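Local coordinates for protein glutaminase 1 (Escherichia coli, PDB 1U60) that catalyses the hydrolysis of L-glutamine to L-glutamate and ammonium, working as a homotetrameric enzyme whose fold belongs to the beta-lactamase clan, at residues 65-70 / 206-211; 74-79 / 83-88; 122-127 / 137-142; 130-135 / 192-197. All coordinates share one frame; numbering follows the deposited sequence.

Contact 1 (65-70 / 206-211); sequences ESISKV and ATLGAT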
loop_
_atom_site.group_PDB
_atom_site.type_symbol
_atom_site.label_atom_id
_atom_site.label_comp_id
_atom_site.label_asym_id
_atom_site.label_seq_id
_atom_site.Cartn_x
_atom_site.Cartn_y
_atom_site.Cartn_z
ATOM N N GLU A 65 -8.984 18.010 10.186
ATOM C CA GLU A 65 -8.522 18.283 8.856
ATOM C C GLU A 65 -8.628 17.040 7.969
ATOM O O GLU A 65 -9.659 16.387 7.992
ATOM C CB GLU A 65 -7.121 18.904 8.944
ATOM C CG GLU A 65 -7.153 20.280 9.638
ATOM C CD GLU A 65 -7.727 21.371 8.744
ATOM O OE1 GLU A 65 -8.023 21.103 7.539
ATOM O OE2 GLU A 65 -7.844 22.504 9.228
ATOM N N SER A 66 -7.557 16.636 7.265
ATOM C CA SER A 66 -7.755 15.613 6.237
ATOM C C SER A 66 -7.973 14.227 6.855
ATOM O O SER A 66 -8.319 13.266 6.160
ATOM C CB SER A 66 -6.640 15.605 5.189
ATOM O OG SER A 66 -5.513 15.206 5.828
ATOM N N ILE A 67 -7.843 14.066 8.158
ATOM C CA ILE A 67 -8.256 12.793 8.726
ATOM C C ILE A 67 -9.750 12.543 8.486
ATOM O O ILE A 67 -10.200 11.366 8.420
ATOM C CB ILE A 67 -7.844 12.667 10.253
ATOM C CG1 ILE A 67 -6.300 12.739 10.413
ATOM C CG2 ILE A 67 -8.358 11.377 10.813
ATOM C CD1 ILE A 67 -5.850 12.928 11.809
ATOM N N SER A 68 -10.524 13.629 8.352
ATOM C CA SER A 68 -11.933 13.548 7.972
ATOM C C SER A 68 -12.189 12.697 6.707
ATOM O O SER A 68 -13.269 12.117 6.582
ATOM C CB SER A 68 -12.466 14.956 7.734
ATOM O OG SER A 68 -11.920 15.515 6.562
ATOM N N LYS A 69 -11.184 12.568 5.826
ATOM C CA LYS A 69 -11.299 11.782 4.583
ATOM C C LYS A 69 -11.660 10.326 4.891
ATOM O O LYS A 69 -12.403 9.680 4.136
ATOM C CB LYS A 69 -10.043 11.874 3.730
ATOM C CG LYS A 69 -9.661 13.307 3.366
ATOM C CD LYS A 69 -8.299 13.299 2.627
ATOM C CE LYS A 69 -7.941 14.666 2.067
ATOM N NZ LYS A 69 -6.495 14.619 1.602
ATOM N N VAL A 70 -11.173 9.818 6.034
ATOM C CA VAL A 70 -11.392 8.406 6.380
ATOM C C VAL A 70 -12.875 8.260 6.738
ATOM O O VAL A 70 -13.533 7.266 6.366
ATOM C CB VAL A 70 -10.469 7.970 7.532
ATOM C CG1 VAL A 70 -10.870 6.602 8.058
ATOM C CG2 VAL A 70 -9.035 8.002 7.100
ATOM N N ALA A 206 -7.788 7.978 18.414
ATOM C CA ALA A 206 -7.537 6.570 18.657
ATOM C C ALA A 206 -8.794 5.745 18.657
ATOM O O ALA A 206 -8.772 4.591 18.270
ATOM C CB ALA A 206 -6.735 6.346 19.945
ATOM N N THR A 207 -9.922 6.351 19.063
ATOM C CA THR A 207 -11.203 5.678 19.014
ATOM C C THR A 207 -11.672 5.407 17.586
ATOM O O THR A 207 -12.187 4.339 17.306
ATOM C CB THR A 207 -12.239 6.516 19.767
ATOM O OG1 THR A 207 -11.847 6.673 21.142
ATOM C CG2 THR A 207 -13.559 5.793 19.781
ATOM N N LEU A 208 -11.502 6.389 16.687
ATOM C CA LEU A 208 -11.747 6.174 15.257
ATOM C C LEU A 208 -10.957 4.948 14.818
ATOM O O LEU A 208 -11.520 4.050 14.169
ATOM C CB LEU A 208 -11.335 7.390 14.458
ATOM C CG LEU A 208 -11.189 7.243 12.912
ATOM C CD1 LEU A 208 -12.466 6.741 12.240
ATOM C CD2 LEU A 208 -10.744 8.522 12.259
ATOM N N GLY A 209 -9.688 4.887 15.191
ATOM C CA GLY A 209 -8.866 3.718 14.886
ATOM C C GLY A 209 -9.394 2.404 15.447
ATOM O O GLY A 209 -9.363 1.384 14.762
ATOM N N ALA A 210 -9.868 2.440 16.697
ATOM C CA ALA A 210 -10.344 1.280 17.380
ATOM C C ALA A 210 -11.678 0.795 16.782
ATOM O O ALA A 210 -11.926 -0.394 16.706
ATOM C CB ALA A 210 -10.497 1.541 18.830
ATOM N N THR A 211 -12.483 1.713 16.294
ATOM C CA THR A 211 -13.722 1.342 15.634
ATOM C C THR A 211 -13.389 0.551 14.369
ATOM O O THR A 211 -14.006 -0.487 14.086
ATOM C CB THR A 211 -14.566 2.569 15.340
ATOM O OG1 THR A 211 -14.947 3.217 16.583
ATOM C CG2 THR A 211 -15.830 2.142 14.598
#

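Contact 2 (74-79 / 83-88); sequences ALALED and QAVQDK. With EDO (1,2-ethanediol), chain G.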
loop_
_atom_site.group_PDB
_atom_site.type_symbol
_atom_site.label_atom_id
_atom_site.label_comp_id
_atom_site.label_asym_id
_atom_site.label_seq_id
_atom_site.Cartn_x
_atom_site.Cartn_y
_atom_site.Cartn_z
ATOM N N ALA A 74 -15.775 6.121 4.840
ATOM C CA ALA A 74 -16.524 5.059 5.530
ATOM C C ALA A 74 -18.026 5.212 5.229
ATOM O O ALA A 74 -18.716 4.247 4.875
ATOM C CB ALA A 74 -16.249 5.095 6.963
ATOM N N LEU A 75 -18.525 6.452 5.279
ATOM C CA LEU A 75 -19.928 6.695 4.960
ATOM C C LEU A 75 -20.271 6.375 3.507
ATOM O O LEU A 75 -21.322 5.798 3.211
ATOM C CB LEU A 75 -20.307 8.139 5.332
ATOM C CG LEU A 75 -21.769 8.469 5.172
ATOM C CD1 LEU A 75 -22.673 7.489 5.922
ATOM C CD2 LEU A 75 -21.969 9.877 5.624
ATOM N N ALA A 76 -19.381 6.735 2.581
ATOM C CA ALA A 76 -19.660 6.484 1.162
ATOM C C ALA A 76 -19.763 4.991 0.935
ATOM O O ALA A 76 -20.611 4.513 0.173
ATOM C CB ALA A 76 -18.590 7.038 0.299
ATOM N N LEU A 77 -18.908 4.219 1.594
ATOM C CA LEU A 77 -18.976 2.769 1.460
ATOM C C LEU A 77 -20.295 2.204 1.985
ATOM O O LEU A 77 -20.901 1.317 1.360
ATOM C CB LEU A 77 -17.774 2.078 2.119
ATOM C CG LEU A 77 -16.389 2.220 1.458
ATOM C CD1 LEU A 77 -15.313 1.896 2.454
ATOM C CD2 LEU A 77 -16.294 1.335 0.219
ATOM N N GLU A 78 -20.791 2.736 3.088
ATOM C CA GLU A 78 -22.055 2.289 3.643
ATOM C C GLU A 78 -23.191 2.680 2.706
ATOM O O GLU A 78 -24.126 1.880 2.494
ATOM C CB GLU A 78 -22.327 2.901 5.027
ATOM C CG GLU A 78 -21.343 2.490 6.115
ATOM C CD GLU A 78 -21.430 1.005 6.434
ATOM O OE1 GLU A 78 -22.572 0.482 6.535
ATOM O OE2 GLU A 78 -20.383 0.342 6.534
ATOM N N ASP A 79 -23.097 3.869 2.113
ATOM C CA ASP A 79 -24.136 4.389 1.205
ATOM C C ASP A 79 -24.210 3.713 -0.155
ATOM O O ASP A 79 -25.298 3.344 -0.595
ATOM C CB ASP A 79 -23.959 5.870 0.951
ATOM C CG ASP A 79 -24.455 6.743 2.083
ATOM O OD1 ASP A 79 -24.963 6.244 3.129
ATOM O OD2 ASP A 79 -24.286 7.978 2.019
ATOM N N GLN A 83 -17.864 -1.330 -4.788
ATOM C CA GLN A 83 -17.689 -1.248 -6.238
ATOM C C GLN A 83 -17.883 0.180 -6.737
ATOM O O GLN A 83 -17.097 0.681 -7.529
ATOM C CB GLN A 83 -18.611 -2.233 -7.015
ATOM C CG GLN A 83 -18.264 -2.248 -8.503
ATOM C CD GLN A 83 -16.874 -2.812 -8.754
ATOM O OE1 GLN A 83 -16.584 -3.932 -8.357
ATOM N NE2 GLN A 83 -16.004 -2.019 -9.355
ATOM N N ALA A 84 -18.921 0.866 -6.248
ATOM C CA ALA A 84 -19.169 2.221 -6.620
ATOM C C ALA A 84 -18.063 3.158 -6.212
ATOM O O ALA A 84 -17.751 4.083 -6.946
ATOM C CB ALA A 84 -20.528 2.678 -6.020
ATOM N N VAL A 85 -17.513 2.984 -5.008
ATOM C CA VAL A 85 -16.427 3.806 -4.588
ATOM C C VAL A 85 -15.205 3.591 -5.498
ATOM O O VAL A 85 -14.557 4.539 -5.903
ATOM C CB VAL A 85 -16.092 3.576 -3.102
ATOM C CG1 VAL A 85 -14.762 4.255 -2.729
ATOM C CG2 VAL A 85 -17.228 4.131 -2.231
ATOM N N GLN A 86 -14.942 2.358 -5.876
ATOM C CA GLN A 86 -13.761 2.051 -6.729
ATOM C C GLN A 86 -13.940 2.662 -8.151
ATOM O O GLN A 86 -12.987 3.215 -8.735
ATOM C CB GLN A 86 -13.539 0.544 -6.799
ATOM C CG GLN A 86 -12.189 0.212 -7.398
ATOM C CD GLN A 86 -11.919 -1.286 -7.440
ATOM O OE1 GLN A 86 -12.815 -2.099 -7.158
ATOM N NE2 GLN A 86 -10.651 -1.652 -7.717
ATOM N N ASP A 87 -15.155 2.581 -8.689
ATOM C CA ASP A 87 -15.485 3.100 -10.003
ATOM C C ASP A 87 -15.518 4.637 -10.055
ATOM O O ASP A 87 -15.008 5.263 -11.011
ATOM C CB ASP A 87 -16.883 2.612 -10.402
ATOM C CG ASP A 87 -16.933 1.120 -10.735
ATOM O OD1 ASP A 87 -15.877 0.475 -10.947
ATOM O OD2 ASP A 87 -18.017 0.519 -10.794
ATOM N N LYS A 88 -16.147 5.248 -9.048
ATOM C CA LYS A 88 -16.401 6.690 -9.042
ATOM C C LYS A 88 -15.296 7.541 -8.395
ATOM O O LYS A 88 -15.222 8.732 -8.656
ATOM C CB LYS A 88 -17.747 6.957 -8.354
ATOM C CG LYS A 88 -18.911 6.178 -8.970
ATOM C CD LYS A 88 -19.122 6.566 -10.420
ATOM C CE LYS A 88 -20.458 5.976 -10.954
ATOM N NZ LYS A 88 -20.634 6.150 -12.459
HETATM C C1 EDO G . -18.947 3.240 -13.398
HETATM O O1 EDO G . -18.200 4.430 -13.636
HETATM C C2 EDO G . -20.311 3.304 -14.049
HETATM O O2 EDO G . -21.330 3.248 -13.071
#

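Contact 3 (122-127 / 137-142); sequences ATTSLI and QRILHI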
loop_
_atom_site.group_PDB
_atom_site.type_symbol
_atom_site.label_atom_id
_atom_site.label_comp_id
_atom_site.label_asym_id
_atom_site.label_seq_id
_atom_site.Cartn_x
_atom_site.Cartn_y
_atom_site.Cartn_z
ATOM N N ALA A 122 -14.633 14.505 -4.090
ATOM C CA ALA A 122 -15.511 13.604 -4.878
ATOM C C ALA A 122 -16.262 12.623 -3.985
ATOM O O ALA A 122 -17.484 12.396 -4.205
ATOM C CB ALA A 122 -14.755 12.904 -5.926
ATOM N N THR A 123 -15.600 12.116 -2.939
ATOM C CA THR A 123 -16.230 11.165 -2.006
ATOM C C THR A 123 -17.313 11.932 -1.183
ATOM O O THR A 123 -18.421 11.443 -0.969
ATOM C CB THR A 123 -15.204 10.533 -1.133
ATOM O OG1 THR A 123 -14.185 9.873 -1.955
ATOM C CG2 THR A 123 -15.831 9.463 -0.226
ATOM N N THR A 124 -16.997 13.139 -0.709
ATOM C CA THR A 124 -17.985 13.975 -0.045
ATOM C C THR A 124 -19.216 14.194 -0.938
ATOM O O THR A 124 -20.335 14.151 -0.440
ATOM C CB THR A 124 -17.337 15.307 0.344
ATOM O OG1 THR A 124 -16.338 15.100 1.344
ATOM C CG2 THR A 124 -18.331 16.273 0.992
ATOM N N SER A 125 -19.022 14.363 -2.241
ATOM C CA SER A 125 -20.118 14.587 -3.180
ATOM C C SER A 125 -20.942 13.331 -3.483
ATOM O O SER A 125 -22.075 13.451 -3.994
ATOM C CB SER A 125 -19.580 15.132 -4.532
ATOM O OG SER A 125 -19.061 14.097 -5.379
ATOM N N LEU A 126 -20.356 12.170 -3.213
ATOM C CA LEU A 126 -20.938 10.830 -3.451
ATOM C C LEU A 126 -21.906 10.373 -2.366
ATOM O O LEU A 126 -22.744 9.511 -2.639
ATOM C CB LEU A 126 -19.810 9.791 -3.602
ATOM C CG LEU A 126 -20.118 8.363 -4.061
ATOM C CD1 LEU A 126 -20.966 8.325 -5.317
ATOM C CD2 LEU A 126 -18.832 7.564 -4.240
ATOM N N ILE A 127 -21.801 10.939 -1.157
ATOM C CA ILE A 127 -22.673 10.652 0.001
ATOM C C ILE A 127 -24.151 10.846 -0.388
ATOM O O ILE A 127 -24.459 11.776 -1.114
ATOM C CB ILE A 127 -22.204 11.681 1.184
ATOM C CG1 ILE A 127 -20.825 11.285 1.633
ATOM C CG2 ILE A 127 -23.133 11.838 2.394
ATOM C CD1 ILE A 127 -20.646 9.918 1.717
ATOM N N GLN A 137 -24.861 17.132 7.869
ATOM C CA GLN A 137 -25.340 16.480 9.076
ATOM C C GLN A 137 -24.949 14.999 9.086
ATOM O O GLN A 137 -24.542 14.503 10.124
ATOM C CB GLN A 137 -26.867 16.635 9.263
ATOM C CG GLN A 137 -27.274 18.017 9.782
ATOM C CD GLN A 137 -26.520 18.487 11.036
ATOM O OE1 GLN A 137 -26.477 17.781 12.037
ATOM N NE2 GLN A 137 -25.956 19.685 10.986
ATOM N N ARG A 138 -25.031 14.308 7.947
ATOM C CA ARG A 138 -24.757 12.873 7.920
ATOM C C ARG A 138 -23.257 12.616 8.124
ATOM O O ARG A 138 -22.888 11.703 8.812
ATOM C CB ARG A 138 -25.259 12.249 6.644
ATOM C CG ARG A 138 -26.810 12.265 6.474
ATOM C CD ARG A 138 -27.306 11.449 5.270
ATOM N NE ARG A 138 -27.071 10.020 5.484
ATOM C CZ ARG A 138 -26.286 9.229 4.743
ATOM N NH1 ARG A 138 -25.681 9.648 3.646
ATOM N NH2 ARG A 138 -26.173 7.947 5.088
ATOM N N ILE A 139 -22.417 13.489 7.581
ATOM C CA ILE A 139 -20.939 13.381 7.763
ATOM C C ILE A 139 -20.526 13.699 9.184
ATOM O O ILE A 139 -19.768 12.960 9.784
ATOM C CB ILE A 139 -20.220 14.274 6.757
ATOM C CG1 ILE A 139 -20.300 13.639 5.351
ATOM C CG2 ILE A 139 -18.749 14.513 7.149
ATOM C CD1 ILE A 139 -19.947 14.568 4.204
ATOM N N LEU A 140 -21.087 14.776 9.772
ATOM C CA LEU A 140 -20.828 15.113 11.178
ATOM C C LEU A 140 -21.223 13.931 12.076
ATOM O O LEU A 140 -20.501 13.573 12.981
ATOM C CB LEU A 140 -21.559 16.393 11.581
ATOM C CG LEU A 140 -21.420 16.787 13.044
ATOM C CD1 LEU A 140 -19.951 17.002 13.401
ATOM C CD2 LEU A 140 -22.248 18.046 13.334
ATOM N N HIS A 141 -22.360 13.305 11.777
ATOM C CA HIS A 141 -22.864 12.198 12.584
ATOM C C HIS A 141 -21.919 11.001 12.527
ATOM O O HIS A 141 -21.625 10.411 13.548
ATOM C CB HIS A 141 -24.268 11.824 12.110
ATOM C CG HIS A 141 -24.925 10.793 12.952
ATOM N ND1 HIS A 141 -25.386 11.060 14.224
ATOM C CD2 HIS A 141 -25.170 9.481 12.723
ATOM C CE1 HIS A 141 -25.923 9.960 14.725
ATOM N NE2 HIS A 141 -25.790 8.988 13.841
ATOM N N ILE A 142 -21.444 10.642 11.343
ATOM C CA ILE A 142 -20.507 9.518 11.288
ATOM C C ILE A 142 -19.194 9.793 11.998
ATOM O O ILE A 142 -18.642 8.884 12.666
ATOM C CB ILE A 142 -20.310 8.954 9.880
ATOM C CG1 ILE A 142 -19.897 7.492 10.027
ATOM C CG2 ILE A 142 -19.309 9.757 9.048
ATOM C CD1 ILE A 142 -19.754 6.781 8.692
#

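Contact 4 (130-135 / 192-197); sequences ENVEQR and YTRQCS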
loop_
_atom_site.group_PDB
_atom_site.type_symbol
_atom_site.label_atom_id
_atom_site.label_comp_id
_atom_site.label_asym_id
_atom_site.label_seq_id
_atom_site.Cartn_x
_atom_site.Cartn_y
_atom_site.Cartn_z
ATOM N N GLU A 130 -30.223 14.767 0.312
ATOM C CA GLU A 130 -31.245 15.515 -0.436
ATOM C C GLU A 130 -30.854 16.954 -0.653
ATOM O O GLU A 130 -31.360 17.600 -1.568
ATOM C CB GLU A 130 -32.554 15.519 0.361
ATOM C CG GLU A 130 -33.159 14.146 0.444
ATOM C CD GLU A 130 -33.995 13.843 -0.772
ATOM O OE1 GLU A 130 -35.215 14.168 -0.731
ATOM O OE2 GLU A 130 -33.428 13.315 -1.767
ATOM N N ASN A 131 -29.987 17.476 0.216
ATOM C CA ASN A 131 -29.532 18.874 0.149
ATOM C C ASN A 131 -28.241 19.052 0.958
ATOM O O ASN A 131 -27.832 18.133 1.667
ATOM C CB ASN A 131 -30.580 19.810 0.711
ATOM C CG ASN A 131 -30.986 19.443 2.117
ATOM O OD1 ASN A 131 -30.175 19.473 3.056
ATOM N ND2 ASN A 131 -32.230 19.054 2.270
ATOM N N VAL A 132 -27.646 20.229 0.872
ATOM C CA VAL A 132 -26.283 20.462 1.401
ATOM C C VAL A 132 -26.230 20.278 2.929
ATOM O O VAL A 132 -25.294 19.702 3.484
ATOM C CB VAL A 132 -25.718 21.832 0.978
ATOM C CG1 VAL A 132 -26.571 22.981 1.478
ATOM C CG2 VAL A 132 -24.269 21.996 1.464
ATOM N N GLU A 133 -27.258 20.749 3.631
ATOM C CA GLU A 133 -27.231 20.616 5.085
ATOM C C GLU A 133 -27.383 19.178 5.560
ATOM O O GLU A 133 -26.768 18.829 6.558
ATOM C CB GLU A 133 -28.274 21.499 5.761
ATOM C CG GLU A 133 -28.022 22.990 5.484
ATOM C CD GLU A 133 -26.628 23.469 5.911
ATOM O OE1 GLU A 133 -26.144 22.968 6.975
ATOM O OE2 GLU A 133 -26.046 24.355 5.208
ATOM N N GLN A 134 -28.195 18.371 4.877
ATOM C CA GLN A 134 -28.283 16.957 5.192
ATOM C C GLN A 134 -26.935 16.285 4.917
ATOM O O GLN A 134 -26.518 15.430 5.700
ATOM C CB GLN A 134 -29.354 16.266 4.374
ATOM C CG GLN A 134 -29.457 14.789 4.679
ATOM C CD GLN A 134 -30.649 14.111 4.035
ATOM O OE1 GLN A 134 -30.810 14.175 2.832
ATOM N NE2 GLN A 134 -31.426 13.388 4.826
ATOM N N ARG A 135 -26.285 16.684 3.827
ATOM C CA ARG A 135 -24.975 16.121 3.481
ATOM C C ARG A 135 -24.017 16.339 4.662
ATOM O O ARG A 135 -23.333 15.426 5.095
ATOM C CB ARG A 135 -24.433 16.735 2.200
ATOM C CG ARG A 135 -23.127 16.098 1.681
ATOM C CD ARG A 135 -22.631 16.706 0.347
ATOM N NE ARG A 135 -23.660 16.542 -0.655
ATOM C CZ ARG A 135 -23.940 15.410 -1.266
ATOM N NH1 ARG A 135 -23.201 14.305 -1.124
ATOM N NH2 ARG A 135 -24.950 15.398 -2.103
ATOM N N TYR A 192 -16.927 19.583 2.275
ATOM C CA TYR A 192 -15.573 19.059 2.453
ATOM C C TYR A 192 -14.798 19.966 3.446
ATOM O O TYR A 192 -14.111 19.501 4.354
ATOM C CB TYR A 192 -14.813 18.936 1.116
ATOM C CG TYR A 192 -13.406 18.479 1.408
ATOM C CD1 TYR A 192 -13.187 17.195 1.866
ATOM C CD2 TYR A 192 -12.319 19.364 1.383
ATOM C CE1 TYR A 192 -11.969 16.764 2.214
ATOM C CE2 TYR A 192 -11.045 18.913 1.739
ATOM C CZ TYR A 192 -10.896 17.605 2.161
ATOM O OH TYR A 192 -9.702 17.108 2.612
ATOM N N THR A 193 -14.935 21.281 3.271
ATOM C CA THR A 193 -14.312 22.258 4.169
ATOM C C THR A 193 -14.793 22.115 5.618
ATOM O O THR A 193 -13.987 22.080 6.544
ATOM C CB THR A 193 -14.580 23.662 3.640
ATOM O OG1 THR A 193 -14.049 23.742 2.309
ATOM C CG2 THR A 193 -13.839 24.688 4.442
ATOM N N ARG A 194 -16.094 21.957 5.783
ATOM C CA ARG A 194 -16.702 21.714 7.106
ATOM C C ARG A 194 -16.146 20.474 7.752
ATOM O O ARG A 194 -15.805 20.502 8.933
ATOM C CB ARG A 194 -18.228 21.583 7.035
ATOM C CG ARG A 194 -18.941 22.833 6.537
ATOM C CD ARG A 194 -20.444 22.700 6.616
ATOM N NE ARG A 194 -21.195 23.485 5.638
ATOM C CZ ARG A 194 -22.540 23.564 5.614
ATOM N NH1 ARG A 194 -23.267 22.951 6.531
ATOM N NH2 ARG A 194 -23.153 24.256 4.681
ATOM N N GLN A 195 -16.066 19.376 6.999
ATOM C CA GLN A 195 -15.675 18.094 7.598
ATOM C C GLN A 195 -14.242 18.126 8.125
ATOM O O GLN A 195 -13.877 17.426 9.085
ATOM C CB GLN A 195 -15.910 16.944 6.636
ATOM C CG GLN A 195 -14.796 16.723 5.625
ATOM C CD GLN A 195 -15.000 15.532 4.755
ATOM O OE1 GLN A 195 -14.011 14.787 4.442
ATOM N NE2 GLN A 195 -16.186 15.340 4.302
ATOM N N CYS A 196 -13.420 18.991 7.517
ATOM C CA CYS A 196 -12.057 19.217 7.944
ATOM C C CYS A 196 -11.915 20.118 9.184
ATOM O O CYS A 196 -10.837 20.176 9.784
ATOM C CB CYS A 196 -11.256 19.852 6.818
ATOM S SG CYS A 196 -10.869 18.722 5.457
ATOM N N SER A 197 -13.013 20.772 9.555
ATOM C CA SER A 197 -13.012 21.843 10.528
ATOM C C SER A 197 -13.593 21.441 11.875
ATOM O O SER A 197 -13.769 22.285 12.713
ATOM C CB SER A 197 -13.740 23.099 9.964
ATOM O OG SER A 197 -13.104 23.568 8.774
#

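Contact 1 (65-70 / 206-211)
Leu208 meets Ile67 and Val70 with a different methyl for each, so its forked end spans these two residues, at and near the start of helix 68-80. The closer approach is between Leu208 CD2 and Ile67 CG2, at 4.0 Å, where the two side chains run obliquely past one another. The other branch makes a looser touch, with Leu208 CD1 and Val70 CG1 4.5 Å apart. Leu208 reaches that far because its CG lies anti to the backbone N (chi1 165°), which carries both methyls off helix 202-213 across a gap of 9.2 Å between Leu208 CA and Val70 CA. Ile67 offers its short branch, CG2, and not the longer arm that ends in CD1. No hydrogen bond joins the two segments; all three touching residues are buried, and the contact is made by apolar side chains. Helix 202-213 also lies against strand 42-47, where Ala206 and Ala210 both reach Val46.

The polar groups of 65-70 are engaged in other directions. Ser66 OG bonds to Tyr244 OH, and Lys69 NZ is gripped by Tyr244 OH, Leu115 O and Asn117 OD1, which fixes the position of NZ beside Asn117 and Tyr244, both predicted to bind the substrate. The sequence Ser66-Ile67-Ser68-Lys69 is the Ser-X-X-Lys motif of serine-dependent beta-lactamases and glutaminases, placed at the start of a helix as in those relatives. Ile67 and Val70, one within the motif and the other just after it, join this probable active-site turn to the helix packed on the five-stranded sheet.

Contact 2 (74-79 / 83-88)
Val85 turns CG2 toward helix 68-80 because its other methyl, CG1, takes the place anti to the backbone N (chi1 169°), while Leu77, with CG anti to its own carbonyl carbon (chi1 -70°), sends CD2 out to meet it. Two consecutive helices, 68-80 and 82-88, are joined here by a very tight turn within the glutaminase fold. That short connection keeps the backbones close, Leu77 CA and Val85 CA being 6.6 Å apart. Leu77 and Val85 cross at about a right angle, with Leu77 CD2 3.8 Å from Val85 CG2. The same valine methyl also touches Ala76, whose CB is 4.1 Å away, and is thus shared by two neighbours on one helix.

Val85 further packs on Leu73 and Val80 of helix 68-80. Beyond this turn lies the subunit interface: Tyr252 of the second subunit covers both Leu77 and Val85, and Gln86 NE2 bonds to Asp249 of that subunit.

At the exposed side of helix 82-88, Gln83 NE2 donates to Asp87 OD1 at 3.0 Å, approaching from 45° above the carboxylate plane. A 1,2-ethanediol, probably from the crystallisation liquor, lies alongside, its C1 3.7 Å from Asp87 CB. Both of its oxygens take weak hydrogen bonds from one ammonium group, Lys88 NZ, which is 3.0 Å from O2 and 3.2 Å from O1.

Contact 3 (122-127 / 137-142)
Thr124 and Ile139 provide the closest pair of CA atoms between helices 117-126 and 132-147, 8.4 Å apart, and at Ile127 the backbone is no longer helical (phi -54°, psi 140°). The two are consecutive helices joined by a short loop, which meet steeply in the helical part of the glutaminase fold. Across the contact, Thr124 meets Ile139 at about a right angle, methyl to methyl, CG2 lying 4.0 Å from Ile139 CD1. With OG1 beside the backbone N (chi1 -67°), the threonine methyl is the branch left anti to it, and OG1 bonds to Ala120 O on the preceding helical turn. Ile139 CD1 also approaches Ile127 CG1, at 4.3 Å, so this one methyl touches side chains of both Thr124 and Ile127.

Thr72 of helix 68-80 and Val191 of helix 185-195 both pack on Thr124 and Ile139, making the contact a meeting place of four helices. Thr124 also touches Tyr192, a predicted substrate-binding residue.

Arg138 lies at the partly exposed side of the contact. Its chain bends at chi3 and slides past Ile127 in the opposite direction, bringing the guanidinium to the main chain of Asn128, whose O accepts from NH1, and to a salt bridge between NH1 and Asp79 of helix 68-80. Ile127 CG2 comes obliquely to the same nitrogen, 3.6 Å from Arg138 NH1.

Contact 4 (130-135 / 192-197)
Ionic bonding dominates: Arg194 grips Glu133 end-on, one terminal nitrogen to each carboxylate oxygen. Arg194 NH1 lies 2.9 Å from Glu133 OE1 and meets it at an N-H...O angle of 163°; Arg194 NH2 reaches Glu133 OE2, likewise at 2.9 Å and equally straight. Both oxygens sit close to the guanidinium plane and are met on their syn sides, but the nitrogens stand well out of the carboxylate plane, and the two flat groups are turned 27° apart. Glu133 leaves its helix pointing away from the other segment and comes back by a bend at chi2 (-57°), whereas the arginine stretches out from CG to NE. Asp190 OD1 forms a second salt bridge, with Arg194 NE.

Van der Waals contact is slight. Val132 CG2 lies 4.1 Å from Arg194 NH2, obliquely to the flat group, and the two side chains cross at about a right angle; Trp136 also packs against the arginine.

Hydrogen bonds organise each segment separately. Asn131 is the N-cap of helix 132-147, its OD1 accepting from Gln134 N at 2.9 Å, and Gln134 returns its own OE1 to Glu130 N at 2.7 Å. In 192-197, Ser197 OG donates to Thr193 O at 2.8 Å.

Two negative partners probably stabilise the Arg194 charge, and the bonds to NE, NH1 and NH2 fix the rotation of its guanidinium. At the protein surface, the bridge ties the first turn of helix 132-147 to the C-terminal part of helix 185-195, which carries Tyr192, predicted to bind substrate.

Helix 68-80 is common to contacts 1 and 2, whose centres lie 17 Å apart: one holds the Ser66-Lys69 end, the other the far end beside the second subunit. Contacts 3 and 4 share helix 132-147, lie only about 6 Å apart between centres, and are stitched by Arg135 NH1, 2.8 Å from Ile127 O and 2.9 Å from Thr124 O. Contact 2 joins contact 3 where Asp79 OD2 is 2.7 Å from Arg138 NH1. Contact 4 reaches the probable active-site turn of contact 1 through Glu65 N, 2.9 Å from Cys196 O. Tyr192 and Ser66, both predicted substrate-binding residues, thus belong to directly touching contacts.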